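Local structure of protein yahD a copper inducible hydrolase (Lactococcus lactis subsp. lactis, 3OG9) at residues Ile107-Gly112 / Ala132-Gln137; His151-Tyr156 / Gln181-Glu186; Leu46-Arg51 / Thr83-Asp88. The protein is a copper-inducible protein of the alpha/beta hydrolase fold, probably a hydrolase, and binds D-malate in its pocket. All coordinates share one frame; numbering follows the deposited sequence.

Contact 1. Residues Ile107-Gly112 / Ala132-Gln137; sequences IGYSNG and AFHGMQ. With MLT (D-malate), chain C.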
# COMPACT_ATOMS: atom_id res chain seq x y z
N ILE A 107 -3.49 3.60 -1.24
CA ILE A 107 -2.36 4.29 -1.88
C ILE A 107 -1.21 4.20 -0.90
O ILE A 107 -1.28 4.75 0.20
CB ILE A 107 -2.68 5.78 -2.20
CG1 ILE A 107 -3.94 5.90 -3.10
CG2 ILE A 107 -1.45 6.44 -2.89
CD1 ILE A 107 -4.41 7.34 -3.34
N GLY A 108 -0.16 3.47 -1.27
CA GLY A 108 0.96 3.26 -0.37
C GLY A 108 2.26 3.53 -1.09
O GLY A 108 2.35 3.46 -2.33
N TYR A 109 3.28 3.82 -0.31
CA TYR A 109 4.61 4.01 -0.86
C TYR A 109 5.57 3.13 -0.05
O TYR A 109 5.59 3.21 1.18
CB TYR A 109 4.98 5.48 -0.74
CG TYR A 109 6.43 5.83 -1.06
CD1 TYR A 109 7.15 5.12 -2.03
CD2 TYR A 109 7.07 6.88 -0.39
CE1 TYR A 109 8.48 5.46 -2.33
CE2 TYR A 109 8.39 7.22 -0.68
CZ TYR A 109 9.08 6.50 -1.63
OH TYR A 109 10.39 6.84 -1.90
N SER A 110 6.33 2.27 -0.74
CA SER A 110 7.37 1.43 -0.10
C SER A 110 6.81 0.58 1.05
O SER A 110 5.88 -0.20 0.85
CB SER A 110 8.52 2.33 0.34
OG SER A 110 9.72 1.59 0.53
N ASN A 111 7.31 0.74 2.28
CA ASN A 111 6.73 -0.02 3.43
C ASN A 111 5.18 -0.08 3.46
O ASN A 111 4.59 -1.17 3.53
CB ASN A 111 7.29 0.53 4.75
CG ASN A 111 7.01 -0.37 5.95
OD1 ASN A 111 6.63 0.11 7.01
ND2 ASN A 111 7.27 -1.67 5.81
N GLY A 112 4.51 1.08 3.38
CA GLY A 112 3.02 1.08 3.36
C GLY A 112 2.41 0.32 2.17
O GLY A 112 1.40 -0.37 2.31
N ALA A 132 0.25 1.04 -5.63
CA ALA A 132 1.44 0.71 -4.81
C ALA A 132 2.68 1.30 -5.46
O ALA A 132 3.09 0.81 -6.50
CB ALA A 132 1.62 -0.80 -4.70
N PHE A 133 3.27 2.33 -4.86
CA PHE A 133 4.52 2.88 -5.38
C PHE A 133 5.72 2.19 -4.78
O PHE A 133 5.89 2.19 -3.55
CB PHE A 133 4.62 4.38 -5.13
CG PHE A 133 3.49 5.19 -5.75
CD1 PHE A 133 3.39 5.34 -7.13
CD2 PHE A 133 2.54 5.83 -4.94
CE1 PHE A 133 2.32 6.10 -7.71
CE2 PHE A 133 1.48 6.60 -5.51
CZ PHE A 133 1.38 6.73 -6.88
N HIS A 134 6.53 1.59 -5.64
CA HIS A 134 7.75 0.88 -5.24
C HIS A 134 7.52 -0.20 -4.19
O HIS A 134 8.26 -0.31 -3.19
CB HIS A 134 8.84 1.89 -4.86
CG HIS A 134 9.13 2.83 -5.97
ND1 HIS A 134 9.74 2.42 -7.13
CD2 HIS A 134 8.76 4.12 -6.17
CE1 HIS A 134 9.77 3.42 -7.99
NE2 HIS A 134 9.19 4.46 -7.43
N GLY A 135 6.50 -1.02 -4.46
CA GLY A 135 6.17 -2.15 -3.63
C GLY A 135 6.95 -3.41 -4.01
O GLY A 135 7.64 -3.48 -5.06
N MET A 136 6.79 -4.44 -3.17
CA MET A 136 7.49 -5.70 -3.35
C MET A 136 6.74 -6.81 -2.67
O MET A 136 5.84 -6.56 -1.88
CB MET A 136 8.89 -5.59 -2.75
CG MET A 136 8.93 -5.49 -1.20
SD MET A 136 10.54 -4.92 -0.65
CE MET A 136 11.57 -6.13 -1.41
N GLN A 137 7.14 -8.06 -2.97
CA GLN A 137 6.62 -9.20 -2.22
C GLN A 137 7.33 -9.32 -0.84
O GLN A 137 8.55 -9.34 -0.78
CB GLN A 137 6.83 -10.48 -3.06
CG GLN A 137 6.23 -11.70 -2.41
CD GLN A 137 6.69 -12.97 -3.02
OE1 GLN A 137 7.88 -13.32 -2.97
NE2 GLN A 137 5.74 -13.71 -3.60
C1 MLT C . 9.77 -2.94 3.83
O1 MLT C . 10.17 -3.02 5.02
O2 MLT C . 8.55 -2.90 3.56
C2 MLT C . 10.78 -2.91 2.70
O3 MLT C . 12.11 -3.05 3.17
C3 MLT C . 10.63 -1.65 1.84
C4 MLT C . 11.01 -0.39 2.58
O4 MLT C . 11.58 0.51 1.91
O5 MLT C . 10.76 -0.17 3.79

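Contact 2. Residues His151-Tyr156 / Gln181-Glu186; sequences HVFLSY and QLEIYE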
# COMPACT_ATOMS: atom_id res chain seq x y z
N HIS A 151 -8.44 -4.06 -9.96
CA HIS A 151 -7.47 -3.30 -10.73
C HIS A 151 -6.41 -2.76 -9.77
O HIS A 151 -6.73 -2.27 -8.68
CB HIS A 151 -8.16 -2.16 -11.46
CG HIS A 151 -8.85 -2.60 -12.72
ND1 HIS A 151 -8.22 -2.58 -13.94
CD2 HIS A 151 -10.10 -3.06 -12.94
CE1 HIS A 151 -9.05 -3.04 -14.87
NE2 HIS A 151 -10.19 -3.35 -14.28
N VAL A 152 -5.16 -2.89 -10.16
CA VAL A 152 -4.06 -2.56 -9.25
C VAL A 152 -2.98 -1.86 -10.08
O VAL A 152 -2.66 -2.32 -11.19
CB VAL A 152 -3.46 -3.86 -8.59
CG1 VAL A 152 -2.12 -3.54 -7.88
CG2 VAL A 152 -4.46 -4.44 -7.57
N PHE A 153 -2.46 -0.75 -9.56
CA PHE A 153 -1.35 0.01 -10.21
C PHE A 153 -0.07 -0.21 -9.40
O PHE A 153 -0.11 -0.10 -8.16
CB PHE A 153 -1.70 1.52 -10.16
CG PHE A 153 -0.61 2.44 -10.74
CD1 PHE A 153 -0.69 2.88 -12.06
CD2 PHE A 153 0.44 2.87 -9.96
CE1 PHE A 153 0.30 3.74 -12.58
CE2 PHE A 153 1.46 3.73 -10.46
CZ PHE A 153 1.38 4.14 -11.79
N LEU A 154 1.04 -0.56 -10.08
CA LEU A 154 2.32 -0.79 -9.44
C LEU A 154 3.38 -0.01 -10.15
O LEU A 154 3.44 -0.03 -11.40
CB LEU A 154 2.74 -2.27 -9.51
CG LEU A 154 1.78 -3.32 -8.96
CD1 LEU A 154 2.27 -4.74 -9.30
CD2 LEU A 154 1.61 -3.18 -7.44
N SER A 155 4.27 0.62 -9.39
CA SER A 155 5.48 1.18 -10.03
C SER A 155 6.70 0.35 -9.65
O SER A 155 6.71 -0.28 -8.60
CB SER A 155 5.71 2.62 -9.61
OG SER A 155 6.07 2.70 -8.25
N TYR A 156 7.73 0.41 -10.51
CA TYR A 156 8.97 -0.28 -10.28
C TYR A 156 10.07 0.55 -10.95
O TYR A 156 9.82 1.17 -11.99
CB TYR A 156 8.84 -1.67 -10.93
CG TYR A 156 10.11 -2.43 -11.04
CD1 TYR A 156 10.70 -3.02 -9.91
CD2 TYR A 156 10.76 -2.55 -12.28
CE1 TYR A 156 11.92 -3.71 -10.02
CE2 TYR A 156 11.95 -3.26 -12.40
CZ TYR A 156 12.52 -3.84 -11.27
OH TYR A 156 13.73 -4.52 -11.38
N GLN A 181 -6.04 -7.29 -12.64
CA GLN A 181 -5.67 -6.59 -13.85
C GLN A 181 -4.64 -5.54 -13.42
O GLN A 181 -4.97 -4.63 -12.66
CB GLN A 181 -6.91 -5.89 -14.44
CG GLN A 181 -7.84 -6.77 -15.28
CD GLN A 181 -8.57 -7.84 -14.46
OE1 GLN A 181 -9.17 -7.58 -13.40
NE2 GLN A 181 -8.51 -9.05 -14.94
N LEU A 182 -3.42 -5.65 -13.90
CA LEU A 182 -2.33 -4.79 -13.45
C LEU A 182 -1.95 -3.75 -14.45
O LEU A 182 -1.91 -4.03 -15.65
CB LEU A 182 -1.05 -5.64 -13.21
CG LEU A 182 -1.10 -6.71 -12.14
CD1 LEU A 182 0.32 -7.34 -11.88
CD2 LEU A 182 -1.64 -6.04 -10.88
N GLU A 183 -1.64 -2.56 -13.95
CA GLU A 183 -0.91 -1.56 -14.71
C GLU A 183 0.45 -1.40 -14.05
O GLU A 183 0.53 -1.10 -12.86
CB GLU A 183 -1.64 -0.22 -14.70
CG GLU A 183 -0.86 0.97 -15.30
CD GLU A 183 -0.99 1.05 -16.81
OE1 GLU A 183 -2.00 0.53 -17.32
OE2 GLU A 183 -0.11 1.65 -17.48
N ILE A 184 1.51 -1.54 -14.85
CA ILE A 184 2.87 -1.38 -14.35
C ILE A 184 3.51 -0.11 -14.89
O ILE A 184 3.65 0.03 -16.11
CB ILE A 184 3.78 -2.62 -14.71
CG1 ILE A 184 3.09 -3.96 -14.36
CG2 ILE A 184 5.17 -2.49 -14.09
CD1 ILE A 184 2.73 -4.11 -12.90
N TYR A 185 3.94 0.78 -14.00
CA TYR A 185 4.65 2.00 -14.40
C TYR A 185 6.14 1.89 -14.05
O TYR A 185 6.49 1.59 -12.90
CB TYR A 185 4.07 3.25 -13.71
CG TYR A 185 4.80 4.49 -14.17
CD1 TYR A 185 4.41 5.16 -15.34
CD2 TYR A 185 5.92 4.94 -13.49
CE1 TYR A 185 5.10 6.31 -15.79
CE2 TYR A 185 6.63 6.07 -13.93
CZ TYR A 185 6.21 6.74 -15.07
OH TYR A 185 6.93 7.83 -15.48
N GLU A 186 7.01 2.15 -15.03
CA GLU A 186 8.46 2.05 -14.83
C GLU A 186 9.04 3.45 -14.62
O GLU A 186 8.94 4.29 -15.51
CB GLU A 186 9.13 1.34 -16.02
CG GLU A 186 10.63 0.99 -15.75
CD GLU A 186 11.40 0.39 -16.93
OE1 GLU A 186 10.82 -0.28 -17.81
OE2 GLU A 186 12.63 0.59 -16.95
O HOH W 1 -5.47 -2.08 -14.11

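Contact 3. Residues Leu46-Arg51 / Thr83-Asp88; sequences LSIRGR and TDWLTD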
# COMPACT_ATOMS: atom_id res chain seq x y z
N LEU A 46 -8.24 8.73 4.51
CA LEU A 46 -7.89 8.16 5.79
C LEU A 46 -6.42 7.74 5.74
O LEU A 46 -6.03 6.96 4.89
CB LEU A 46 -8.75 6.92 6.06
CG LEU A 46 -8.58 6.36 7.49
CD1 LEU A 46 -8.96 7.39 8.56
CD2 LEU A 46 -9.43 5.10 7.62
N SER A 47 -5.61 8.26 6.66
CA SER A 47 -4.16 7.97 6.64
C SER A 47 -3.73 7.53 8.02
O SER A 47 -3.87 8.30 8.96
CB SER A 47 -3.39 9.24 6.23
OG SER A 47 -2.00 8.97 6.09
N ILE A 48 -3.23 6.30 8.16
CA ILE A 48 -2.93 5.72 9.47
C ILE A 48 -1.41 5.44 9.62
O ILE A 48 -0.82 4.78 8.74
CB ILE A 48 -3.72 4.37 9.67
CG1 ILE A 48 -5.24 4.60 9.63
CG2 ILE A 48 -3.30 3.66 10.99
CD1 ILE A 48 -6.04 3.30 9.43
N ARG A 49 -0.81 5.93 10.71
CA ARG A 49 0.62 5.72 10.98
C ARG A 49 0.89 4.29 11.42
O ARG A 49 0.12 3.71 12.17
CB ARG A 49 1.13 6.69 12.07
CG ARG A 49 2.68 6.77 12.17
CD ARG A 49 3.11 7.36 13.50
NE ARG A 49 2.69 8.76 13.62
CZ ARG A 49 2.99 9.56 14.63
NH1 ARG A 49 3.73 9.12 15.65
NH2 ARG A 49 2.56 10.81 14.63
N GLY A 50 2.01 3.73 10.98
CA GLY A 50 2.46 2.42 11.45
C GLY A 50 2.78 2.51 12.94
O GLY A 50 3.13 3.57 13.46
N ARG A 51 2.65 1.38 13.63
CA ARG A 51 2.82 1.33 15.08
C ARG A 51 4.27 1.06 15.52
O ARG A 51 4.59 1.21 16.70
CB ARG A 51 1.95 0.23 15.66
CG ARG A 51 0.48 0.56 15.65
CD ARG A 51 -0.24 -0.25 16.72
NE ARG A 51 -0.06 -1.70 16.57
CZ ARG A 51 -0.62 -2.58 17.38
NH1 ARG A 51 -1.40 -2.15 18.36
NH2 ARG A 51 -0.41 -3.87 17.22
N THR A 83 -0.70 -6.44 10.64
CA THR A 83 -1.77 -6.43 9.62
C THR A 83 -3.15 -6.82 10.20
O THR A 83 -4.17 -6.32 9.73
CB THR A 83 -1.44 -7.21 8.36
OG1 THR A 83 -1.14 -8.57 8.68
CG2 THR A 83 -0.25 -6.54 7.60
N ASP A 84 -3.19 -7.66 11.23
CA ASP A 84 -4.45 -7.91 11.96
C ASP A 84 -4.90 -6.63 12.63
O ASP A 84 -6.09 -6.25 12.57
CB ASP A 84 -4.30 -9.00 13.01
CG ASP A 84 -4.30 -10.40 12.41
OD1 ASP A 84 -4.53 -10.58 11.20
OD2 ASP A 84 -4.04 -11.33 13.18
N TRP A 85 -3.95 -5.94 13.25
CA TRP A 85 -4.25 -4.68 13.91
C TRP A 85 -4.75 -3.64 12.92
O TRP A 85 -5.78 -2.99 13.14
CB TRP A 85 -3.02 -4.12 14.66
CG TRP A 85 -3.34 -2.72 15.13
CD1 TRP A 85 -4.10 -2.36 16.20
CD2 TRP A 85 -2.96 -1.50 14.48
NE1 TRP A 85 -4.18 -0.98 16.29
CE2 TRP A 85 -3.50 -0.44 15.24
CE3 TRP A 85 -2.19 -1.21 13.35
CZ2 TRP A 85 -3.29 0.89 14.89
CZ3 TRP A 85 -1.99 0.11 13.01
CH2 TRP A 85 -2.55 1.15 13.78
N LEU A 86 -4.03 -3.50 11.79
CA LEU A 86 -4.39 -2.49 10.81
C LEU A 86 -5.75 -2.77 10.15
O LEU A 86 -6.51 -1.86 9.95
CB LEU A 86 -3.29 -2.35 9.74
CG LEU A 86 -3.44 -1.23 8.69
CD1 LEU A 86 -3.62 0.13 9.31
CD2 LEU A 86 -2.22 -1.24 7.76
N THR A 87 -6.04 -4.02 9.81
CA THR A 87 -7.35 -4.33 9.24
C THR A 87 -8.48 -3.94 10.22
O THR A 87 -9.47 -3.34 9.82
CB THR A 87 -7.47 -5.80 8.70
OG1 THR A 87 -8.80 -6.03 8.21
CG2 THR A 87 -7.16 -6.80 9.76
N ASP A 88 -8.28 -4.22 11.51
CA ASP A 88 -9.29 -3.94 12.52
C ASP A 88 -9.40 -2.42 12.70
O ASP A 88 -10.48 -1.88 12.84
CB ASP A 88 -8.98 -4.63 13.86
CG ASP A 88 -9.24 -6.14 13.81
OD1 ASP A 88 -9.90 -6.63 12.87
OD2 ASP A 88 -8.72 -6.84 14.71

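Contact 1. Residues Ile107-Gly112 / Ala132-Gln137
Gly108 and Ser110 are tied to Phe133 by two backbone bonds between parallel strands. Phe133 N gives its hydrogen to Gly108 O at 2.9 Å. Phe133 O takes one from Ser110 N at 2.8 Å, almost straight at 176°. Phe133 O also lies at the edge of the Tyr109 ring, 3.5 Å from CD1. The Tyr109 and Phe133 side chains cross at about a right angle, with Tyr109 CD1 4.1 Å from Phe133 CB. Phe133 CE2 rests beside Ile107 CG2, the two side chains pointing the same way. The polar ends have partners outside the two segments: Tyr109 OH bonds to His191 O and Leu193 N, and His134 NE2 to Glu197. Ser110 OG is hydrogen-bonded to His191 NE2 and stands 2.6 Å from O4 of D-malate. Asn111 OD1 accepts from Tyr60 N, while its ND2 donates to malate O2 at 2.9 Å. Met136 SD touches malate C2 at 3.9 Å. Ser110 sits in a strained turn, phi 55° and psi -120°, between strand 105-109 and helix 111-121. With Gly108 and Gly112 this fits the nucleophile elbow of alpha/beta hydrolases, and Ser110 and His191 are probably members of a Ser-His-Asp triad.

Contact 2. Residues His151-Tyr156 / Gln181-Glu186
Phe153 and Tyr185 meet between two parallel strands, 151-156 and 181-186, joined through helix 165-177 in a beta-alpha-beta unit at one edge of the alpha/beta hydrolase sheet. Five backbone hydrogen bonds run between the strands; the shortest is Tyr185 N to Leu154 O, 2.8 Å. Packing is tight around the Phe153 ring. With chi1 at 178°, Phe153 CG points away from its own N, and the ring reaches over to the neighbouring strand. There Phe153 CZ lies 3.4 Å from Tyr185 CB, and CD1 meets Glu183 CG. Trp204 of helix 195-208 meets the Phe153 ring and also touches Glu183. With alanine in place of Phe153, a gap would probably open beside Tyr185 CB and Trp204 would lose its aromatic partner. On the other face, Leu154 CD1 meets Ile184 CD1 at 3.7 Å, and Leu182 CD2 lies against Val152 CB. Helix 165-177 covers Leu154 there. The two ends of the pair are looser. Glu186 is exposed; its side chain meets the other strand just through CB and CG, beside Tyr156 O. At the opposite, partly exposed end Gln181 CB sits over one face of the His151 ring, while a water in the ring plane bonds to His151 ND1 at 2.8 Å and donates to Gln181 O.

Contact 3. Residues Leu46-Arg51 / Thr83-Asp88
Trp85 and Arg51 make the broadest meeting between helix segment 83-88 and segment 46-51. The Arg51 guanidinium lies flat over one face of the indole, with centres 3.7 Å apart and planes only 4° from parallel. Its CZ stands above the five-membered ring, a cation-pi contact. The aliphatic part of the same side chain covers the rest of that face. Arg51 CD is over the six-membered ring, and CG is 3.6 Å from Trp85 CH2. Two torsions bring the flat groups together. Trp85 CG is anti to its backbone nitrogen (chi1 171°), which turns the indole toward the loop. The Arg51 chain bends at chi3 (-57°), which lays its end along the ring. The guanidinium also has a carboxylate partner on the same helix: Arg51 NE forms a salt bridge with Glu82, just before Thr83. This pairing probably fixes the rotation of the guanidinium over the ring. Arg49 O approaches the indole edge, 4.0 Å from Trp85 CH2.

The elements joined are strand 45-48 of the central sheet and helix 76-97, which packs on that sheet in the alpha/beta hydrolase fold. Beyond the stack, toward the strand, the contact is apolar. Trp85 CH2 also meets Ile48 CG2, at 3.8 Å. One residue on, Leu86 is buried. Its CD1 sits 3.9 Å from the same Ile48 CG2 and about as far from Ile48 CD1. Leu86 also touches Leu22 of strand 19-22 and Val115 and Met119 of helix 111-121.

All three contacts reach the same sheet. Contact 1 is the buried one, near the centre of the chain, and alone includes the bound malate. Contacts 1 and 2 are both parallel strand pairs within beta-alpha-beta units, held by backbone hydrogen bonds, and they touch: Ala132 N is 2.8 Å from Phe153 O, a probable hydrogen bond. Ser155 OG reaches His134 N in the same way. Contact 2 is partly buried and carries the pairing out to the sheet edge. Contact 3, also partly buried, sets a helix against a strand and loop without hydrogen bonds between its segments. An exposed arginine stacks on an indole at its outer part; isoleucine and leucine are buried at its inner part. Contacts 2 and 3 lie on opposite sides of the chain's centre.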